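Local coordinates for protein cytosol aminopeptidase (Staphylococcus aureus subsp. aureus, PDB 3KZW) that probably removes amino-terminal residues, leucine in particular, from peptides as a metal-dependent cytosolic leucyl aminopeptidase, at residues V232-K237 / R262-T267; G248-V253 / R369-D374; I266-K271 / V327-V332; T358-N363 / K445-A450. All blocks are in the same frame, centred on the assembly; numbering follows the deposited sequence.

Contact 1: residues V232-K237 / R262-T267; sequences VKVDVK and RLVTIT
Arg-262, bent at its second torsion (chi2 -74°), lays CD against CG1 of Val-236 where strand 262-269 starts to pair with strand 233-237. Next, Leu-263 and Lys-237 form a hydrogen-bonded antiparallel pair: Lys-237 N reaches Leu-263 O at 2.8 Å, and the return bond from Leu-263 N to Lys-237 O is longer, 3.2 Å. Their side chains run side by side in the same direction, with Leu-263 CD2 4.1 Å from Lys-237 CD, while NZ continues to weak polar contacts with Glu-245 and Tyr-378. Val-264 turns to the other face and meets Val-234, CG1 to CG1 at 3.9 Å, on the side covered by helix 216-226. Thr-265 pairs with Asp-235 through two nearly straight bonds, Thr-265 N to Asp-235 O and Asp-235 N to Thr-265 O, both 2.8 Å and 173° at the hydrogen. On the face of Asp-235 and Thr-265 one water bridges the two side chains, 2.8 Å from Asp-235 OD2 and 2.7 Å from Thr-265 OG1. Ile-266, with CG2 anti to the backbone N, sets that methyl against Val-232 CG1. Finally Thr-267 exchanges backbone bonds with Lys-233 and places OG1 beside the lysine CB. Strand 233-237 thus edges the catalytic-domain sheet: valines and Ile-266 make an apolar seam under helices, whereas the face with Lys-233, Asp-235 and Lys-237 is charged and holds a water, although Leu-263 on it is buried.

Contact 2: residues G248-V253 / R369-D374; sequences GLLQAV and RLVLAD
Asp-374 OD2 is gripped by two consecutive backbone N-H groups in the first turn of helix 248-254. Leu-250 N binds it at 3.0 Å, fairly straight (162° at the hydrogen) but arriving from above the carboxylate plane; Leu-249 N is nearer, 2.9 Å from Asp-374 OD2, yet so bent that the bond is weak. The other oxygen, OD1, accepts from the backbone N of Leu-354, so both oxygens of this buried carboxylate have partners, which should restrict its rotation. Beyond this polar end, the two helices run in roughly opposite directions, their short axes 7.8 Å apart at closest and inclined at 148°. Leu-249 is directed at the opposing helix: with CG anti to its carbonyl carbon (chi1 -61°), it brings CD1 to 3.7 Å from Ala-373 CB and close to the carbonyl oxygen of Leu-370. Its other branch, CD2, crosses the Leu-370 side chain at about a right angle, 4.1 Å from Leu-370 CD2. One turn on, Val-253 CG2 fits between two residues, 3.9 Å from Leu-370 CD1 and 3.8 Å from Val-371 CG1. Val-371 CG1 also meets Leu-250 CD1 at 3.8 Å, so Val-371 lies against both Leu-250 and Val-253. Helix 368-380 starts within the NTDAEGRL signature of the family, and this set of aliphatic contacts sets helix 248-254 against it. Amide hydrogens at a helix start, which lack acceptors inside their own helix, would probably stabilise negative charge on Asp-374 despite its burial.

Contact 3: residues I266-K271 / V327-V332; sequences ITYNGK and VNIVGV
The Tyr-268 ring meets Val-327 and Ile-329 obliquely: Val-327 O lies 3.3 Å from Tyr-268 CE2, and Ile-329 CD1 is 4.2 Å from Tyr-268 CD2. Over one ring face, offset toward the rim, sits the backbone N of Gly-270. The amides of Asn-269 and Asn-328 stand perpendicular to each other, with Asn-269 OD1 3.8 Å from Asn-328 CG. These groups belong to an antiparallel join between strands 262-269 and 328-338 in the mixed sheet of the catalytic domain, where the short axes run at 176°. Tyr-268 CG is anti to the backbone N (chi1 165°), which sends the ring along the face shared with Ile-329; its hydroxyl bonds Leu-325 O, and helix 308-322 covers this side. Tyr-268 and Ile-329 exchange paired backbone bonds, as do Ile-266 and Gly-331, where Ile-266 N lies 2.7 Å from Gly-331 O. On the opposite face Thr-267 CG2 touches Val-330 CG2 at 4.0 Å. Asn-328 secures the departing chain: ND2 gives to Lys-273 O and Glu-275 O, and OD1 accepts a straight but weak bond, 3.4 Å, from Lys-271 N. Lys-271 itself carries its NZ to a salt bridge with Glu-275. Where the pairing ends, Gly-270 N bonds Val-327 O at 2.9 Å, reaching that oxygen from 46° above the carbonyl plane.

Contact 4: residues T358-N363 / K445-A450; sequences TVEVMN and KHSDIA
Glu-360 and Ser-447 form the polar centre of the tight part: Ser-447 OG gives its hydrogen to Glu-360 OE1 at 2.8 Å, approaching from above the carboxylate plane. The same hydroxyl accepts from Ile-449 N at 3.3 Å, an ST turn, and from Ala-450 N at 3.0 Å, which extends it to an ST motif that folds the loop round the serine. Glu-360 reaches it with an extended chain, CG anti to the backbone N (chi1 -177°), and crosses Ile-449 at about a right angle, CG2 of the isoleucine 3.5 Å from Glu-360 CD. Ala-450 CB lies against the strand backbone, 3.5 Å from both Thr-358 O and Glu-360 N. By contrast, exposed Asp-448 scarcely meets strand 358-360; its carboxylate instead makes a salt bridge with Lys-498 of the second subunit. That subunit also supplies Tyr-165, whose backbone O is hydrogen-bonded with Thr-358 OG1, and Lys-166, which binds the carbonyls of Ser-447 and Ala-450. With two N-H groups directed at the serine oxygen, its own proton is committed to Glu-360, an arrangement consistent with an ionised glutamate shaping a loop at the subunit interface.

How the contacts relate
From the N terminus, strand 233-237 opens contact 1, and helix 248-254 opens contact 2 before strand 262-269 closes the first loop, so these two cross. Contact 3 starts on that same strand, sharing Ile-266 and Thr-267, and closes at 327-332, wholly within the span of contact 2. Segment 358-363 then opens contact 4 before 369-374 completes contact 2, another crossing; 445-450 closes last. Contacts 1 and 3 join three neighbouring strands of one sheet. Contact 2 touches contact 1 through Leu-250 against Leu-263, and contact 4 through Leu-249 and Leu-370 against Val-359. The centres of contacts 3 and 4 lie about 34 Å apart.

Contact 1: residues V232-K237 / R262-T267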
# COMPACT_ATOMS: atom_id res chain seq x y z
N VAL A 232 14.62 -30.67 -38.98
CA VAL A 232 14.70 -30.43 -37.54
C VAL A 232 14.09 -31.57 -36.72
O VAL A 232 12.93 -31.92 -36.89
CB VAL A 232 14.02 -29.09 -37.17
CG1 VAL A 232 14.06 -28.85 -35.68
CG2 VAL A 232 14.67 -27.93 -37.90
N LYS A 233 14.90 -32.13 -35.81
CA LYS A 233 14.46 -33.20 -34.93
C LYS A 233 13.95 -32.64 -33.61
O LYS A 233 14.53 -31.70 -33.06
CB LYS A 233 15.60 -34.20 -34.66
CG LYS A 233 16.25 -34.79 -35.91
CD LYS A 233 15.38 -35.87 -36.56
CE LYS A 233 15.91 -36.27 -37.94
NZ LYS A 233 15.66 -35.20 -38.96
N VAL A 234 12.87 -33.22 -33.09
CA VAL A 234 12.28 -32.77 -31.83
C VAL A 234 12.09 -33.95 -30.88
O VAL A 234 11.48 -34.96 -31.24
CB VAL A 234 10.93 -32.04 -32.04
CG1 VAL A 234 10.36 -31.54 -30.72
CG2 VAL A 234 11.08 -30.88 -33.02
N ASP A 235 12.62 -33.81 -29.66
CA ASP A 235 12.43 -34.79 -28.60
C ASP A 235 11.67 -34.17 -27.44
O ASP A 235 12.04 -33.09 -26.97
CB ASP A 235 13.76 -35.36 -28.12
CG ASP A 235 13.60 -36.42 -27.04
OD1 ASP A 235 13.21 -37.56 -27.37
OD2 ASP A 235 13.87 -36.12 -25.85
N VAL A 236 10.62 -34.84 -26.98
CA VAL A 236 9.81 -34.36 -25.86
C VAL A 236 9.96 -35.27 -24.65
O VAL A 236 9.78 -36.49 -24.73
CB VAL A 236 8.31 -34.21 -26.25
CG1 VAL A 236 7.47 -33.84 -25.03
CG2 VAL A 236 8.15 -33.17 -27.34
N LYS A 237 10.30 -34.66 -23.52
CA LYS A 237 10.49 -35.36 -22.27
C LYS A 237 9.26 -35.11 -21.39
O LYS A 237 9.06 -33.99 -20.90
CB LYS A 237 11.76 -34.83 -21.59
CG LYS A 237 12.50 -35.84 -20.76
CD LYS A 237 13.98 -35.47 -20.63
CE LYS A 237 14.76 -35.89 -21.87
NZ LYS A 237 16.21 -35.64 -21.70
N ARG A 262 7.09 -29.93 -19.24
CA ARG A 262 7.71 -30.67 -20.33
C ARG A 262 9.09 -30.10 -20.60
O ARG A 262 9.34 -28.91 -20.36
CB ARG A 262 6.87 -30.58 -21.61
CG ARG A 262 5.48 -31.22 -21.55
CD ARG A 262 5.56 -32.73 -21.58
NE ARG A 262 4.24 -33.34 -21.73
CZ ARG A 262 3.44 -33.66 -20.72
NH1 ARG A 262 3.80 -33.42 -19.47
NH2 ARG A 262 2.26 -34.21 -20.96
N LEU A 263 10.00 -30.94 -21.09
CA LEU A 263 11.27 -30.47 -21.62
C LEU A 263 11.36 -30.82 -23.10
O LEU A 263 11.24 -31.99 -23.48
CB LEU A 263 12.46 -31.07 -20.87
CG LEU A 263 13.82 -30.44 -21.23
CD1 LEU A 263 14.14 -29.27 -20.30
CD2 LEU A 263 14.92 -31.47 -21.17
N VAL A 264 11.55 -29.79 -23.93
CA VAL A 264 11.61 -29.97 -25.38
C VAL A 264 13.03 -29.76 -25.88
O VAL A 264 13.63 -28.70 -25.66
CB VAL A 264 10.63 -29.01 -26.11
CG1 VAL A 264 10.62 -29.28 -27.61
CG2 VAL A 264 9.23 -29.14 -25.54
N THR A 265 13.57 -30.77 -26.55
CA THR A 265 14.89 -30.69 -27.16
C THR A 265 14.74 -30.60 -28.68
O THR A 265 14.08 -31.44 -29.30
CB THR A 265 15.78 -31.91 -26.79
OG1 THR A 265 15.73 -32.13 -25.38
CG2 THR A 265 17.22 -31.66 -27.20
N ILE A 266 15.34 -29.57 -29.26
CA ILE A 266 15.27 -29.32 -30.70
C ILE A 266 16.68 -29.32 -31.28
O ILE A 266 17.51 -28.49 -30.91
CB ILE A 266 14.59 -27.96 -31.00
CG1 ILE A 266 13.19 -27.91 -30.39
CG2 ILE A 266 14.53 -27.70 -32.49
CD1 ILE A 266 12.61 -26.51 -30.28
N THR A 267 16.96 -30.25 -32.19
CA THR A 267 18.27 -30.32 -32.83
C THR A 267 18.21 -30.00 -34.32
O THR A 267 17.33 -30.49 -35.04
CB THR A 267 18.98 -31.68 -32.61
OG1 THR A 267 18.12 -32.74 -33.03
CG2 THR A 267 19.33 -31.88 -31.14
O HOH W 1 13.76 -33.75 -24.43

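Contact 2: residues G248-V253 / R369-D374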
# COMPACT_ATOMS: atom_id res chain seq x y z
N GLY A 248 14.78 -31.71 -11.00
CA GLY A 248 14.12 -31.32 -9.75
C GLY A 248 13.51 -29.94 -9.72
O GLY A 248 12.42 -29.76 -9.17
N LEU A 249 14.20 -28.96 -10.30
CA LEU A 249 13.73 -27.57 -10.30
C LEU A 249 12.55 -27.37 -11.24
O LEU A 249 11.58 -26.69 -10.88
CB LEU A 249 14.87 -26.61 -10.64
CG LEU A 249 16.10 -26.57 -9.72
CD1 LEU A 249 17.06 -25.50 -10.19
CD2 LEU A 249 15.72 -26.34 -8.27
N LEU A 250 12.62 -27.97 -12.43
CA LEU A 250 11.52 -27.92 -13.39
C LEU A 250 10.28 -28.63 -12.84
O LEU A 250 9.15 -28.18 -13.06
CB LEU A 250 11.94 -28.53 -14.73
CG LEU A 250 10.94 -28.63 -15.89
CD1 LEU A 250 10.29 -27.28 -16.23
CD2 LEU A 250 11.61 -29.22 -17.12
N GLN A 251 10.50 -29.73 -12.12
CA GLN A 251 9.43 -30.46 -11.43
C GLN A 251 8.77 -29.57 -10.37
O GLN A 251 7.55 -29.48 -10.31
CB GLN A 251 9.98 -31.73 -10.79
CG GLN A 251 8.97 -32.48 -9.92
CD GLN A 251 9.62 -33.49 -8.99
OE1 GLN A 251 10.81 -33.39 -8.67
NE2 GLN A 251 8.84 -34.46 -8.55
N ALA A 252 9.60 -28.93 -9.55
CA ALA A 252 9.15 -28.07 -8.47
C ALA A 252 8.25 -26.93 -8.94
O ALA A 252 7.23 -26.64 -8.31
CB ALA A 252 10.34 -27.52 -7.70
N VAL A 253 8.63 -26.29 -10.05
CA VAL A 253 7.90 -25.15 -10.59
C VAL A 253 6.55 -25.56 -11.18
O VAL A 253 5.55 -24.87 -10.98
CB VAL A 253 8.75 -24.40 -11.65
CG1 VAL A 253 7.94 -23.31 -12.34
CG2 VAL A 253 9.99 -23.79 -11.00
N ARG A 369 14.33 -18.45 -13.35
CA ARG A 369 15.72 -18.83 -13.12
C ARG A 369 15.86 -20.30 -12.70
O ARG A 369 16.89 -20.93 -12.94
CB ARG A 369 16.37 -17.91 -12.08
CG ARG A 369 15.75 -17.95 -10.69
CD ARG A 369 16.13 -16.73 -9.87
NE ARG A 369 15.35 -15.55 -10.26
CZ ARG A 369 15.42 -14.36 -9.65
NH1 ARG A 369 16.24 -14.17 -8.63
NH2 ARG A 369 14.68 -13.36 -10.08
N LEU A 370 14.80 -20.84 -12.09
CA LEU A 370 14.79 -22.24 -11.65
C LEU A 370 14.70 -23.20 -12.83
O LEU A 370 15.49 -24.14 -12.92
CB LEU A 370 13.65 -22.49 -10.66
CG LEU A 370 13.71 -21.80 -9.30
CD1 LEU A 370 12.38 -21.93 -8.58
CD2 LEU A 370 14.85 -22.33 -8.43
N VAL A 371 13.76 -22.95 -13.74
CA VAL A 371 13.59 -23.82 -14.91
C VAL A 371 14.75 -23.67 -15.90
O VAL A 371 15.12 -24.64 -16.57
CB VAL A 371 12.22 -23.64 -15.62
CG1 VAL A 371 11.07 -23.92 -14.65
CG2 VAL A 371 12.07 -22.25 -16.25
N LEU A 372 15.32 -22.47 -15.98
CA LEU A 372 16.48 -22.21 -16.83
C LEU A 372 17.70 -22.95 -16.31
O LEU A 372 18.49 -23.46 -17.10
CB LEU A 372 16.77 -20.71 -16.92
CG LEU A 372 15.87 -19.83 -17.79
CD1 LEU A 372 16.06 -18.37 -17.45
CD2 LEU A 372 16.11 -20.08 -19.28
N ALA A 373 17.84 -23.00 -14.99
CA ALA A 373 18.96 -23.68 -14.35
C ALA A 373 19.06 -25.15 -14.77
O ALA A 373 20.14 -25.62 -15.13
CB ALA A 373 18.85 -23.57 -12.84
N ASP A 374 17.93 -25.86 -14.74
CA ASP A 374 17.87 -27.26 -15.16
C ASP A 374 18.11 -27.40 -16.65
O ASP A 374 18.78 -28.33 -17.10
CB ASP A 374 16.53 -27.89 -14.77
CG ASP A 374 16.52 -28.45 -13.35
OD1 ASP A 374 17.56 -28.41 -12.66
OD2 ASP A 374 15.46 -28.96 -12.92

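Contact 3: residues I266-K271 / V327-V332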
# COMPACT_ATOMS: atom_id res chain seq x y z
N ILE A 266 15.34 -29.57 -29.26
CA ILE A 266 15.27 -29.32 -30.70
C ILE A 266 16.68 -29.32 -31.28
O ILE A 266 17.51 -28.49 -30.91
CB ILE A 266 14.59 -27.96 -31.00
CG1 ILE A 266 13.19 -27.91 -30.39
CG2 ILE A 266 14.53 -27.70 -32.49
CD1 ILE A 266 12.61 -26.51 -30.28
N THR A 267 16.96 -30.25 -32.19
CA THR A 267 18.27 -30.32 -32.83
C THR A 267 18.21 -30.00 -34.32
O THR A 267 17.33 -30.49 -35.04
CB THR A 267 18.98 -31.68 -32.61
OG1 THR A 267 18.12 -32.74 -33.03
CG2 THR A 267 19.33 -31.88 -31.14
N TYR A 268 19.14 -29.17 -34.77
CA TYR A 268 19.30 -28.86 -36.19
C TYR A 268 20.78 -28.96 -36.56
O TYR A 268 21.60 -28.20 -36.05
CB TYR A 268 18.75 -27.47 -36.51
CG TYR A 268 19.18 -26.91 -37.85
CD1 TYR A 268 18.64 -27.40 -39.04
CD2 TYR A 268 20.13 -25.90 -37.92
CE1 TYR A 268 19.04 -26.89 -40.27
CE2 TYR A 268 20.54 -25.38 -39.14
CZ TYR A 268 19.99 -25.88 -40.32
OH TYR A 268 20.39 -25.37 -41.53
N ASN A 269 21.10 -29.91 -37.44
CA ASN A 269 22.48 -30.10 -37.89
C ASN A 269 22.68 -29.55 -39.30
O ASN A 269 22.54 -30.28 -40.29
CB ASN A 269 22.87 -31.58 -37.79
CG ASN A 269 22.90 -32.08 -36.35
OD1 ASN A 269 23.71 -31.64 -35.54
ND2 ASN A 269 22.01 -33.02 -36.04
N GLY A 270 23.01 -28.27 -39.37
CA GLY A 270 23.11 -27.56 -40.65
C GLY A 270 24.42 -27.70 -41.40
O GLY A 270 24.49 -27.38 -42.58
N LYS A 271 25.46 -28.17 -40.72
CA LYS A 271 26.74 -28.40 -41.39
C LYS A 271 27.13 -29.88 -41.34
O LYS A 271 27.90 -30.36 -42.17
CB LYS A 271 27.83 -27.42 -40.92
CG LYS A 271 28.00 -27.26 -39.43
CD LYS A 271 29.19 -26.36 -39.13
CE LYS A 271 29.30 -26.05 -37.64
NZ LYS A 271 30.45 -25.15 -37.34
N VAL A 327 25.11 -24.26 -39.70
CA VAL A 327 25.36 -24.22 -38.26
C VAL A 327 24.67 -25.38 -37.55
O VAL A 327 23.61 -25.83 -37.98
CB VAL A 327 24.90 -22.88 -37.61
CG1 VAL A 327 25.85 -21.74 -37.99
CG2 VAL A 327 23.46 -22.54 -37.99
N ASN A 328 25.27 -25.85 -36.47
CA ASN A 328 24.65 -26.84 -35.61
C ASN A 328 24.02 -26.16 -34.40
O ASN A 328 24.68 -25.40 -33.70
CB ASN A 328 25.66 -27.90 -35.16
CG ASN A 328 26.11 -28.81 -36.30
OD1 ASN A 328 25.54 -28.80 -37.39
ND2 ASN A 328 27.13 -29.61 -36.04
N ILE A 329 22.73 -26.42 -34.19
CA ILE A 329 21.99 -25.82 -33.08
C ILE A 329 21.28 -26.89 -32.25
O ILE A 329 20.65 -27.80 -32.79
CB ILE A 329 20.94 -24.78 -33.58
CG1 ILE A 329 21.62 -23.64 -34.34
CG2 ILE A 329 20.13 -24.22 -32.42
CD1 ILE A 329 20.67 -22.79 -35.17
N VAL A 330 21.41 -26.77 -30.93
CA VAL A 330 20.59 -27.53 -30.01
C VAL A 330 19.74 -26.56 -29.18
O VAL A 330 20.26 -25.66 -28.53
CB VAL A 330 21.42 -28.51 -29.12
CG1 VAL A 330 22.45 -27.76 -28.26
CG2 VAL A 330 20.51 -29.36 -28.24
N GLY A 331 18.42 -26.74 -29.24
CA GLY A 331 17.49 -25.88 -28.52
C GLY A 331 16.87 -26.63 -27.36
O GLY A 331 16.36 -27.74 -27.54
N VAL A 332 16.92 -26.03 -26.18
CA VAL A 332 16.33 -26.63 -24.98
C VAL A 332 15.26 -25.70 -24.42
O VAL A 332 15.53 -24.54 -24.11
CB VAL A 332 17.39 -26.94 -23.90
CG1 VAL A 332 16.76 -27.65 -22.70
CG2 VAL A 332 18.53 -27.78 -24.47

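Contact 4: residues T358-N363 / K445-A450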
# COMPACT_ATOMS: atom_id res chain seq x y z
N THR A 358 21.62 -28.38 -4.12
CA THR A 358 20.37 -28.06 -3.43
C THR A 358 20.04 -26.58 -3.53
O THR A 358 20.92 -25.72 -3.38
CB THR A 358 20.41 -28.47 -1.94
OG1 THR A 358 21.57 -27.91 -1.32
CG2 THR A 358 20.45 -29.99 -1.80
N VAL A 359 18.77 -26.28 -3.78
CA VAL A 359 18.29 -24.91 -3.96
C VAL A 359 17.15 -24.62 -2.99
O VAL A 359 16.14 -25.32 -2.99
CB VAL A 359 17.82 -24.65 -5.42
CG1 VAL A 359 17.32 -23.22 -5.58
CG2 VAL A 359 18.94 -24.94 -6.41
N GLU A 360 17.32 -23.59 -2.17
CA GLU A 360 16.24 -23.10 -1.32
C GLU A 360 15.43 -22.06 -2.09
O GLU A 360 15.98 -21.09 -2.60
CB GLU A 360 16.80 -22.48 -0.03
CG GLU A 360 15.73 -22.00 0.95
CD GLU A 360 16.30 -21.25 2.15
OE1 GLU A 360 17.32 -20.55 2.00
OE2 GLU A 360 15.71 -21.35 3.25
N VAL A 361 14.12 -22.29 -2.17
CA VAL A 361 13.22 -21.37 -2.84
C VAL A 361 12.63 -20.41 -1.82
O VAL A 361 11.90 -20.83 -0.92
CB VAL A 361 12.10 -22.12 -3.61
CG1 VAL A 361 11.10 -21.13 -4.21
CG2 VAL A 361 12.69 -23.00 -4.70
N MET A 362 12.96 -19.13 -1.95
CA MET A 362 12.44 -18.10 -1.04
C MET A 362 11.36 -17.23 -1.69
O MET A 362 10.65 -16.49 -0.99
CB MET A 362 13.58 -17.23 -0.50
CG MET A 362 14.51 -17.96 0.46
SD MET A 362 13.68 -18.72 1.88
CE MET A 362 13.31 -17.28 2.89
N ASN A 363 11.24 -17.32 -3.01
CA ASN A 363 10.25 -16.57 -3.78
C ASN A 363 9.82 -17.41 -4.98
O ASN A 363 10.61 -17.68 -5.88
CB ASN A 363 10.85 -15.23 -4.22
CG ASN A 363 9.86 -14.34 -4.97
OD1 ASN A 363 8.71 -14.71 -5.21
ND2 ASN A 363 10.32 -13.15 -5.34
N LYS A 445 24.70 -17.89 -3.10
CA LYS A 445 25.04 -18.95 -2.16
C LYS A 445 24.63 -18.61 -0.73
O LYS A 445 24.89 -19.39 0.20
CB LYS A 445 26.55 -19.24 -2.23
CG LYS A 445 27.03 -19.75 -3.59
CD LYS A 445 28.56 -19.75 -3.70
CE LYS A 445 29.18 -20.95 -2.99
NZ LYS A 445 30.66 -20.98 -3.13
N HIS A 446 23.98 -17.46 -0.54
CA HIS A 446 23.56 -17.01 0.79
C HIS A 446 22.28 -17.70 1.26
O HIS A 446 21.21 -17.08 1.38
CB HIS A 446 23.39 -15.48 0.84
CG HIS A 446 24.69 -14.72 0.79
ND1 HIS A 446 24.76 -13.40 0.40
CD2 HIS A 446 25.96 -15.10 1.08
CE1 HIS A 446 26.01 -13.00 0.46
NE2 HIS A 446 26.76 -14.01 0.87
N SER A 447 22.40 -19.00 1.52
CA SER A 447 21.32 -19.78 2.12
C SER A 447 21.83 -20.43 3.39
O SER A 447 22.96 -20.92 3.44
CB SER A 447 20.83 -20.85 1.16
OG SER A 447 19.85 -21.67 1.78
N ASP A 448 20.99 -20.44 4.43
CA ASP A 448 21.36 -21.04 5.71
C ASP A 448 21.21 -22.56 5.69
O ASP A 448 21.67 -23.24 6.60
CB ASP A 448 20.52 -20.45 6.84
CG ASP A 448 20.84 -18.99 7.12
OD1 ASP A 448 22.04 -18.60 7.03
OD2 ASP A 448 19.91 -18.22 7.43
N ILE A 449 20.59 -23.09 4.63
CA ILE A 449 20.24 -24.50 4.57
C ILE A 449 20.76 -25.22 3.31
O ILE A 449 21.31 -26.32 3.39
CB ILE A 449 18.71 -24.71 4.79
CG1 ILE A 449 18.35 -26.20 4.79
CG2 ILE A 449 17.89 -23.92 3.76
CD1 ILE A 449 16.98 -26.49 5.37
N ALA A 450 20.59 -24.59 2.15
CA ALA A 450 20.94 -25.21 0.87
C ALA A 450 22.23 -24.67 0.27
O ALA A 450 22.83 -23.73 0.80
CB ALA A 450 19.78 -25.06 -0.12